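Local coordinates for protein RNA-dependent RNA polymerase (Toscana virus, PDB 6QW0) that probably cleaves capped host RNAs through its metal-dependent, cap-snatching endonuclease domain, supplying primers for viral transcription, at residues T131-A136 / F191-A196; I152-R157 / I163-I168. All coordinates share one frame; numbering follows the deposited sequence.

In the fold
Both contacts belong to the alpha/beta core of this PD-(D/E)XK-clan endonuclease, and each uses part of the crossover strand 124-131, helix 136-157, strand 163-171. Contact 1 sits where the first strand runs out into the loop that leads to the helix, and joins that exit to helix 183-203. Contact 2 lies at the far end of the same helix, where it packs on the start of the second strand. Their centres are about 24 Å apart, on opposite sides of the chain's centre. Manganese is held by H79, D114, E128 and F129; the side chain of T131 comes within about 7 Å of a manganese ion, that of L165 within about 11 Å.

Contact 1: residues T131-A136 / F191-A196; sequences TTMGDA and FRFRLA. With SO4 (sulfate ion), chain G; SO4 (sulfate ion), chain F; SO4 (sulfate ion), chain E.
F193 pushes its ring from helix 183-203 up to the end of strand 124-131, and nearly everything in this contact touches that ring. Its CG lies anti to the backbone N (chi1 -179°), which sends the phenyl away from the helix toward T131, T132 and M133. CE1 meets T131 CB at 3.6 Å, with CG2 of the same threonine nearly as close at the same ring carbon. T132 contributes its backbone: its O lies near the ring plane, 3.3 Å from F193 CZ, at the edge where the aromatic C-H groups carry partial positive charge. M133, a selenomethionine in this crystal, completes the set with a Met-aromatic contact, its SE 5.4 Å from the centroid of the F193 ring and 60° off the ring normal. V170 of strand 163-171 and T82 of helix 77-82 also touch F193.

T132 OG1 accepts from G134 N at 3.0 Å, an ST turn, and is also hydrogen-bonded to S138. T131 turns its OG1 away from the phenyl to a sulfate, where it donates to O1 of SO4 (chain G) over 2.8 Å, backed by a weak bond from T131 N (3.3 Å, 125°); T130 binds sulfate too. D135 then N-caps helix 136-157 through S138 N. A136 N donates to O3 of SO4 (chain F) at 2.9 Å, and R194 NH2 to O2 of SO4 (chain E) at 2.9 Å, in the guanidinium plane.

No hydrogen bond crosses between the two segments. Dispersion and a weakly electrostatic ring edge join them; the sulfates, probably from the crystallisation liquor, bind each segment separately.

Contact 2: residues I152-R157 / I163-I168; sequences IACLDR and ISLYII. Unlike the reference sequence in segment 152-157: D156 (reference Asn).
C154 faces I163 and L165 across the second half of a beta-alpha-beta crossover, in which the chain leaves helix 136-157, turns back and packs strand 163-171 against it. The segment axes approach to 8.8 Å and run almost antiparallel, at 163°. I163 takes most of the load on the strand. Its CD1 reaches C154 O at 3.3 Å and lies 3.8 Å from R157 CB, so the end of the isoleucine rests against one turn of the helix. The CG2 branch, anti to the backbone N, comes down on C154 instead, 4.2 Å from its CB. C154 SG sits between the two strand residues, 4.2 Å from both I163 CG2 and L165 CD1. L16, F98 and V126 add further apolar cover around I163.

The other side of the helix is quite different. I152, L155 and D156 are exposed, and the CB atoms of L155 and D156 point away from the strand. Along the strand the packing also fades: beyond L165 nothing in 163-168 meets 152-157, and the alternate residue S164 turns its side chain away from the helix, toward T17 and Y125.

R157 lends only its CB to the apolar patch; its guanidinium leads away to a salt bridge with D109 and a hydrogen bond with S108. The same group also folds back on its own helix. NH1 donates to A153 O over 3.1 Å, in the carbonyl plane and on a lone pair, while that oxygen also accepts the helical bond from R157 N.

Contact 1: residues T131-A136 / F191-A196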
ATOM      1  N   THR A 131       8.361  -0.430   0.346  1.00 25.94           N
ATOM      2  CA  THR A 131       9.122  -1.513   0.963  1.00 24.50           C
ATOM      3  C   THR A 131      10.547  -1.039   1.212  1.00 27.74           C
ATOM      4  O   THR A 131      10.991  -0.027   0.667  1.00 32.53           O
ATOM      5  CB  THR A 131       9.169  -2.765   0.075  1.00 29.07           C
ATOM      6  OG1 THR A 131       9.964  -2.483  -1.086  1.00 34.04           O
ATOM      7  CG2 THR A 131       7.773  -3.180  -0.377  1.00 29.83           C
ATOM      8  N   THR A 132      11.272  -1.803   2.027  1.00 28.23           N
ATOM      9  CA  THR A 132      12.702  -1.586   2.188  1.00 27.69           C
ATOM     10  C   THR A 132      13.359  -2.924   2.481  1.00 28.81           C
ATOM     11  O   THR A 132      12.768  -3.777   3.144  1.00 27.71           O
ATOM     12  CB  THR A 132      13.029  -0.592   3.313  1.00 31.07           C
ATOM     13  OG1 THR A 132      14.451  -0.435   3.392  1.00 32.40           O
ATOM     14  CG2 THR A 132      12.511  -1.082   4.658  1.00 28.49           C
HETATM   15  N   MSE A 133      14.576  -3.099   1.979  1.00 29.54           N
HETATM   16  CA  MSE A 133      15.365  -4.282   2.304  1.00 32.82           C
HETATM   17  C   MSE A 133      16.209  -4.059   3.565  1.00 35.20           C
HETATM   18  O   MSE A 133      16.959  -4.942   3.981  1.00 33.58           O
HETATM   19  CB  MSE A 133      16.265  -4.653   1.123  1.00 32.14           C
HETATM   20  CG  MSE A 133      15.509  -4.995  -0.148  1.00 30.57           C
HETATM   21 SE   MSE A 133      14.484  -6.635   0.048  1.00 41.32          SE
HETATM   22  CE  MSE A 133      15.977  -7.882   0.287  1.00 36.35           C
ATOM     23  N   GLY A 134      16.073  -2.888   4.174  1.00 33.39           N
ATOM     24  CA  GLY A 134      16.818  -2.516   5.366  1.00 30.79           C
ATOM     25  C   GLY A 134      16.050  -2.759   6.648  1.00 28.87           C
ATOM     26  O   GLY A 134      15.172  -3.625   6.724  1.00 30.50           O
ATOM     27  N   ASP A 135      16.394  -1.992   7.687  1.00 32.44           N
ATOM     28  CA  ASP A 135      15.819  -2.201   9.005  1.00 31.76           C
ATOM     29  C   ASP A 135      14.701  -1.188   9.267  1.00 32.06           C
ATOM     30  O   ASP A 135      14.243  -0.486   8.364  1.00 30.80           O
ATOM     31  CB  ASP A 135      16.914  -2.149  10.077  1.00 37.59           C
ATOM     32  CG  ASP A 135      17.640  -0.809  10.132  1.00 44.12           C
ATOM     33  OD1 ASP A 135      17.204   0.171   9.484  1.00 34.34           O
ATOM     34  OD2 ASP A 135      18.670  -0.740  10.840  1.00 45.54           O
ATOM     35  N   ALA A 136      14.245  -1.122  10.518  1.00 31.76           N
ATOM     36  CA  ALA A 136      13.100  -0.272  10.839  1.00 31.11           C
ATOM     37  C   ALA A 136      13.411   1.198  10.594  1.00 34.51           C
ATOM     38  O   ALA A 136      12.545   1.954  10.137  1.00 30.04           O
ATOM     39  CB  ALA A 136      12.660  -0.503  12.285  1.00 33.45           C
ATOM     40  N   PHE A 191       4.394 -10.927   6.502  1.00 19.78           N
ATOM     41  CA  PHE A 191       4.436 -12.297   5.981  1.00 20.11           C
ATOM     42  C   PHE A 191       4.478 -12.316   4.452  1.00 23.37           C
ATOM     43  O   PHE A 191       5.263 -13.053   3.843  1.00 24.23           O
ATOM     44  CB  PHE A 191       3.230 -13.073   6.507  1.00 22.40           C
ATOM     45  CG  PHE A 191       3.275 -14.547   6.213  1.00 20.56           C
ATOM     46  CD1 PHE A 191       2.753 -15.042   5.026  1.00 23.93           C
ATOM     47  CD2 PHE A 191       3.825 -15.436   7.122  1.00 24.33           C
ATOM     48  CE1 PHE A 191       2.776 -16.396   4.743  1.00 23.77           C
ATOM     49  CE2 PHE A 191       3.853 -16.801   6.845  1.00 24.67           C
ATOM     50  CZ  PHE A 191       3.329 -17.280   5.663  1.00 25.05           C
ATOM     51  N   ARG A 192       3.623 -11.518   3.806  1.00 20.93           N
ATOM     52  CA  ARG A 192       3.613 -11.465   2.348  1.00 22.15           C
ATOM     53  C   ARG A 192       4.907 -10.872   1.797  1.00 20.90           C
ATOM     54  O   ARG A 192       5.384 -11.301   0.736  1.00 23.15           O
ATOM     55  CB  ARG A 192       2.401 -10.650   1.861  1.00 22.93           C
ATOM     56  CG  ARG A 192       1.052 -11.316   2.152  1.00 25.13           C
ATOM     57  CD  ARG A 192      -0.139 -10.477   1.596  1.00 21.61           C
ATOM     58  NE  ARG A 192      -0.080 -10.330   0.144  1.00 23.22           N
ATOM     59  CZ  ARG A 192      -0.893 -10.939  -0.717  1.00 23.50           C
ATOM     60  NH1 ARG A 192      -1.860 -11.743  -0.282  1.00 23.64           N
ATOM     61  NH2 ARG A 192      -0.733 -10.751  -2.018  1.00 24.55           N
ATOM     62  N   PHE A 193       5.477  -9.872   2.491  1.00 21.89           N
ATOM     63  CA  PHE A 193       6.739  -9.274   2.056  1.00 21.09           C
ATOM     64  C   PHE A 193       7.865 -10.297   2.109  1.00 22.63           C
ATOM     65  O   PHE A 193       8.659 -10.402   1.167  1.00 24.50           O
ATOM     66  CB  PHE A 193       7.074  -8.049   2.923  1.00 21.70           C
ATOM     67  CG  PHE A 193       8.351  -7.340   2.546  1.00 24.66           C
ATOM     68  CD1 PHE A 193       8.570  -6.894   1.247  1.00 22.54           C
ATOM     69  CD2 PHE A 193       9.318  -7.074   3.511  1.00 27.07           C
ATOM     70  CE1 PHE A 193       9.736  -6.221   0.910  1.00 23.30           C
ATOM     71  CE2 PHE A 193      10.486  -6.391   3.179  1.00 27.41           C
ATOM     72  CZ  PHE A 193      10.696  -5.966   1.887  1.00 28.27           C
ATOM     73  N   ARG A 194       7.932 -11.070   3.192  1.00 24.07           N
ATOM     74  CA  ARG A 194       8.993 -12.064   3.322  1.00 24.71           C
ATOM     75  C   ARG A 194       8.900 -13.101   2.214  1.00 26.29           C
ATOM     76  O   ARG A 194       9.918 -13.487   1.621  1.00 24.69           O
ATOM     77  CB  ARG A 194       8.913 -12.736   4.688  1.00 23.46           C
ATOM     78  CG  ARG A 194       9.244 -11.803   5.847  1.00 25.69           C
ATOM     79  CD  ARG A 194       9.088 -12.536   7.157  1.00 26.24           C
ATOM     80  NE  ARG A 194       9.546 -11.743   8.289  1.00 24.74           N
ATOM     81  CZ  ARG A 194       9.609 -12.202   9.535  1.00 28.50           C
ATOM     82  NH1 ARG A 194       9.241 -13.453   9.806  1.00 31.75           N
ATOM     83  NH2 ARG A 194      10.036 -11.411  10.509  1.00 28.38           N
ATOM     84  N   LEU A 195       7.686 -13.548   1.908  1.00 23.96           N
ATOM     85  CA  LEU A 195       7.509 -14.523   0.840  1.00 23.83           C
ATOM     86  C   LEU A 195       7.851 -13.913  -0.512  1.00 23.77           C
ATOM     87  O   LEU A 195       8.462 -14.569  -1.366  1.00 26.59           O
ATOM     88  CB  LEU A 195       6.076 -15.052   0.856  1.00 24.74           C
ATOM     89  CG  LEU A 195       5.764 -16.058  -0.247  1.00 26.34           C
ATOM     90  CD1 LEU A 195       6.672 -17.290  -0.107  1.00 26.31           C
ATOM     91  CD2 LEU A 195       4.299 -16.454  -0.192  1.00 26.03           C
ATOM     92  N   ALA A 196       7.471 -12.647  -0.718  1.00 23.26           N
ATOM     93  CA  ALA A 196       7.790 -11.969  -1.969  1.00 24.86           C
ATOM     94  C   ALA A 196       9.292 -11.855  -2.170  1.00 28.02           C
ATOM     95  O   ALA A 196       9.785 -12.010  -3.295  1.00 27.26           O
ATOM     96  CB  ALA A 196       7.131 -10.592  -2.000  1.00 24.12           C
TER
HETATM   97  S   SO4 G 305       9.063   0.399  -3.377  1.00 61.92           S
HETATM   98  O1  SO4 G 305       8.570  -0.883  -2.892  1.00 44.27           O
HETATM   99  O2  SO4 G 305       9.014   0.392  -4.834  1.00 63.97           O
HETATM  100  O3  SO4 G 305       8.254   1.510  -2.867  1.00 36.03           O
HETATM  101  O4  SO4 G 305      10.444   0.564  -2.936  1.00 59.67           O
HETATM  102  S   SO4 F 304      15.137  -3.969  13.256  1.00 61.27           S
HETATM  103  O1  SO4 F 304      14.860  -4.764  12.061  1.00 61.75           O
HETATM  104  O2  SO4 F 304      14.123  -4.250  14.269  1.00 58.63           O
HETATM  105  O3  SO4 F 304      15.107  -2.552  12.917  1.00 53.84           O
HETATM  106  O4  SO4 F 304      16.462  -4.319  13.763  1.00 65.41           O
HETATM  107  S   SO4 E 303       8.835 -12.122  14.036  1.00 42.63           S
HETATM  108  O1  SO4 E 303       8.255 -13.168  14.865  1.00 46.70           O
HETATM  109  O2  SO4 E 303       9.835 -12.693  13.140  1.00 48.29           O
HETATM  110  O3  SO4 E 303       9.455 -11.114  14.898  1.00 51.66           O
HETATM  111  O4  SO4 E 303       7.766 -11.517  13.255  1.00 34.43           O

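Contact 2: residues I152-R157 / I163-I168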
ATOM      1  N   ILE A 152       2.929  17.749  -1.681  1.00 26.99           N
ATOM      2  CA  ILE A 152       2.565  18.964  -2.412  1.00 27.09           C
ATOM      3  C   ILE A 152       1.255  18.758  -3.164  1.00 25.68           C
ATOM      4  O   ILE A 152       0.331  19.580  -3.086  1.00 23.15           O
ATOM      5  CB  ILE A 152       3.698  19.384  -3.369  1.00 33.70           C
ATOM      6  CG1 ILE A 152       4.866  19.993  -2.588  1.00 31.82           C
ATOM      7  CG2 ILE A 152       3.187  20.378  -4.418  1.00 30.59           C
ATOM      8  CD1 ILE A 152       5.992  20.510  -3.474  1.00 32.14           C
ATOM      9  N   ALA A 153       1.147  17.655  -3.908  1.00 23.73           N
ATOM     10  CA  ALA A 153      -0.080  17.418  -4.657  1.00 23.51           C
ATOM     11  C   ALA A 153      -1.274  17.260  -3.720  1.00 23.34           C
ATOM     12  O   ALA A 153      -2.373  17.733  -4.028  1.00 23.18           O
ATOM     13  CB  ALA A 153       0.062  16.183  -5.554  1.00 28.37           C
ATOM     14  N   CYS A 154      -1.076  16.611  -2.567  1.00 20.16           N
ATOM     15  CA  CYS A 154      -2.187  16.430  -1.631  1.00 21.30           C
ATOM     16  C   CYS A 154      -2.586  17.748  -0.975  1.00 20.14           C
ATOM     17  O   CYS A 154      -3.786  18.027  -0.813  1.00 20.14           O
ATOM     18  CB  CYS A 154      -1.821  15.407  -0.551  1.00 21.91           C
ATOM     19  SG  CYS A 154      -1.688  13.711  -1.140  1.00 23.34           S
ATOM     20  N   LEU A 155      -1.606  18.559  -0.560  1.00 21.27           N
ATOM     21  CA  LEU A 155      -1.934  19.855   0.034  1.00 16.17           C
ATOM     22  C   LEU A 155      -2.738  20.712  -0.942  1.00 18.21           C
ATOM     23  O   LEU A 155      -3.800  21.247  -0.596  1.00 20.70           O
ATOM     24  CB  LEU A 155      -0.661  20.595   0.458  1.00 19.63           C
ATOM     25  CG  LEU A 155      -0.910  21.945   1.145  1.00 19.53           C
ATOM     26  CD1 LEU A 155      -1.733  21.740   2.413  1.00 21.98           C
ATOM     27  CD2 LEU A 155       0.411  22.617   1.478  1.00 23.01           C
ATOM     28  N   ASP A 156      -2.248  20.849  -2.174  1.00 20.35           N
ATOM     29  CA  ASP A 156      -2.945  21.697  -3.138  1.00 21.63           C
ATOM     30  C   ASP A 156      -4.367  21.212  -3.397  1.00 20.13           C
ATOM     31  O   ASP A 156      -5.303  22.022  -3.488  1.00 21.76           O
ATOM     32  CB  ASP A 156      -2.160  21.743  -4.448  1.00 20.53           C
ATOM     33  CG  ASP A 156      -0.860  22.506  -4.331  1.00 26.96           C
ATOM     34  OD1 ASP A 156      -0.604  23.133  -3.277  1.00 25.58           O
ATOM     35  OD2 ASP A 156      -0.076  22.483  -5.305  1.00 28.08           O
ATOM     36  N   ARG A 157      -4.551  19.896  -3.523  1.00 18.99           N
ATOM     37  CA  ARG A 157      -5.872  19.356  -3.819  1.00 19.77           C
ATOM     38  C   ARG A 157      -6.774  19.324  -2.590  1.00 21.00           C
ATOM     39  O   ARG A 157      -7.992  19.204  -2.735  1.00 20.04           O
ATOM     40  CB  ARG A 157      -5.721  17.970  -4.461  1.00 20.81           C
ATOM     41  CG  ARG A 157      -5.334  18.131  -5.951  1.00 23.43           C
ATOM     42  CD  ARG A 157      -4.513  16.988  -6.555  1.00 23.91           C
ATOM     43  NE  ARG A 157      -4.040  17.416  -7.881  1.00 24.56           N
ATOM     44  CZ  ARG A 157      -2.966  18.177  -8.067  1.00 29.23           C
ATOM     45  NH1 ARG A 157      -2.240  18.581  -7.020  1.00 28.64           N
ATOM     46  NH2 ARG A 157      -2.621  18.553  -9.294  1.00 26.66           N
ATOM     47  N   ILE A 163      -8.190  15.894   2.333  1.00 19.96           N
ATOM     48  CA  ILE A 163      -7.411  14.684   2.092  1.00 16.28           C
ATOM     49  C   ILE A 163      -6.756  14.250   3.399  1.00 18.61           C
ATOM     50  O   ILE A 163      -6.249  15.086   4.150  1.00 18.92           O
ATOM     51  CB  ILE A 163      -6.340  14.921   1.002  1.00 19.21           C
ATOM     52  CG1 ILE A 163      -6.987  15.173  -0.361  1.00 21.45           C
ATOM     53  CG2 ILE A 163      -5.339  13.730   0.933  1.00 22.57           C
ATOM     54  CD1 ILE A 163      -5.987  15.627  -1.429  1.00 23.86           C
ATOM     55  N   SER A 164      -6.734  12.940   3.651  1.00 19.22           N
ATOM     56  CA  SER A 164      -5.859  12.361   4.664  1.00 19.11           C
ATOM     57  C   SER A 164      -4.842  11.490   3.941  1.00 20.36           C
ATOM     58  O   SER A 164      -5.222  10.707   3.063  1.00 19.92           O
ATOM     59  CB  SER A 164      -6.652  11.542   5.687  1.00 21.26           C
ATOM     60  OG  SER A 164      -7.516  12.381   6.439  1.00 23.12           O
ATOM     61  N   LEU A 165      -3.557  11.651   4.279  1.00 18.98           N
ATOM     62  CA  LEU A 165      -2.470  10.964   3.583  1.00 21.18           C
ATOM     63  C   LEU A 165      -1.931   9.854   4.476  1.00 20.78           C
ATOM     64  O   LEU A 165      -1.434  10.131   5.573  1.00 19.69           O
ATOM     65  CB  LEU A 165      -1.345  11.932   3.215  1.00 22.84           C
ATOM     66  CG  LEU A 165      -0.063  11.340   2.622  1.00 20.89           C
ATOM     67  CD1 LEU A 165      -0.343  10.587   1.321  1.00 22.98           C
ATOM     68  CD2 LEU A 165       0.967  12.449   2.384  1.00 23.94           C
ATOM     69  N   TYR A 166      -2.001   8.610   3.996  1.00 17.85           N
ATOM     70  CA  TYR A 166      -1.576   7.447   4.770  1.00 18.85           C
ATOM     71  C   TYR A 166      -0.452   6.720   4.045  1.00 20.39           C
ATOM     72  O   TYR A 166      -0.459   6.617   2.813  1.00 20.28           O
ATOM     73  CB  TYR A 166      -2.737   6.471   5.008  1.00 20.98           C
ATOM     74  CG  TYR A 166      -3.747   6.935   6.031  1.00 19.22           C
ATOM     75  CD1 TYR A 166      -3.419   6.980   7.392  1.00 20.19           C
ATOM     76  CD2 TYR A 166      -5.025   7.349   5.634  1.00 20.43           C
ATOM     77  CE1 TYR A 166      -4.344   7.394   8.337  1.00 21.95           C
ATOM     78  CE2 TYR A 166      -5.956   7.775   6.567  1.00 22.31           C
ATOM     79  CZ  TYR A 166      -5.606   7.812   7.912  1.00 22.66           C
ATOM     80  OH  TYR A 166      -6.525   8.223   8.850  1.00 24.65           O
ATOM     81  N   ILE A 167       0.488   6.181   4.824  1.00 20.15           N
ATOM     82  CA  ILE A 167       1.658   5.472   4.306  1.00 20.21           C
ATOM     83  C   ILE A 167       1.753   4.128   5.003  1.00 19.76           C
ATOM     84  O   ILE A 167       1.501   4.045   6.206  1.00 20.60           O
ATOM     85  CB  ILE A 167       2.967   6.247   4.563  1.00 21.88           C
ATOM     86  CG1 ILE A 167       2.843   7.712   4.126  1.00 22.88           C
ATOM     87  CG2 ILE A 167       4.141   5.556   3.887  1.00 23.92           C
ATOM     88  CD1 ILE A 167       2.736   7.931   2.629  1.00 22.76           C
ATOM     89  N   ILE A 168       2.125   3.086   4.257  1.00 19.69           N
ATOM     90  CA  ILE A 168       2.561   1.817   4.847  1.00 19.41           C
ATOM     91  C   ILE A 168       3.939   1.484   4.283  1.00 22.85           C
ATOM     92  O   ILE A 168       4.073   1.269   3.071  1.00 20.40           O
ATOM     93  CB  ILE A 168       1.588   0.655   4.562  1.00 21.69           C
ATOM     94  CG1 ILE A 168       0.144   1.051   4.880  1.00 23.39           C
ATOM     95  CG2 ILE A 168       1.987  -0.565   5.375  1.00 23.47           C
ATOM     96  CD1 ILE A 168      -0.875  -0.030   4.501  1.00 28.35           C
TER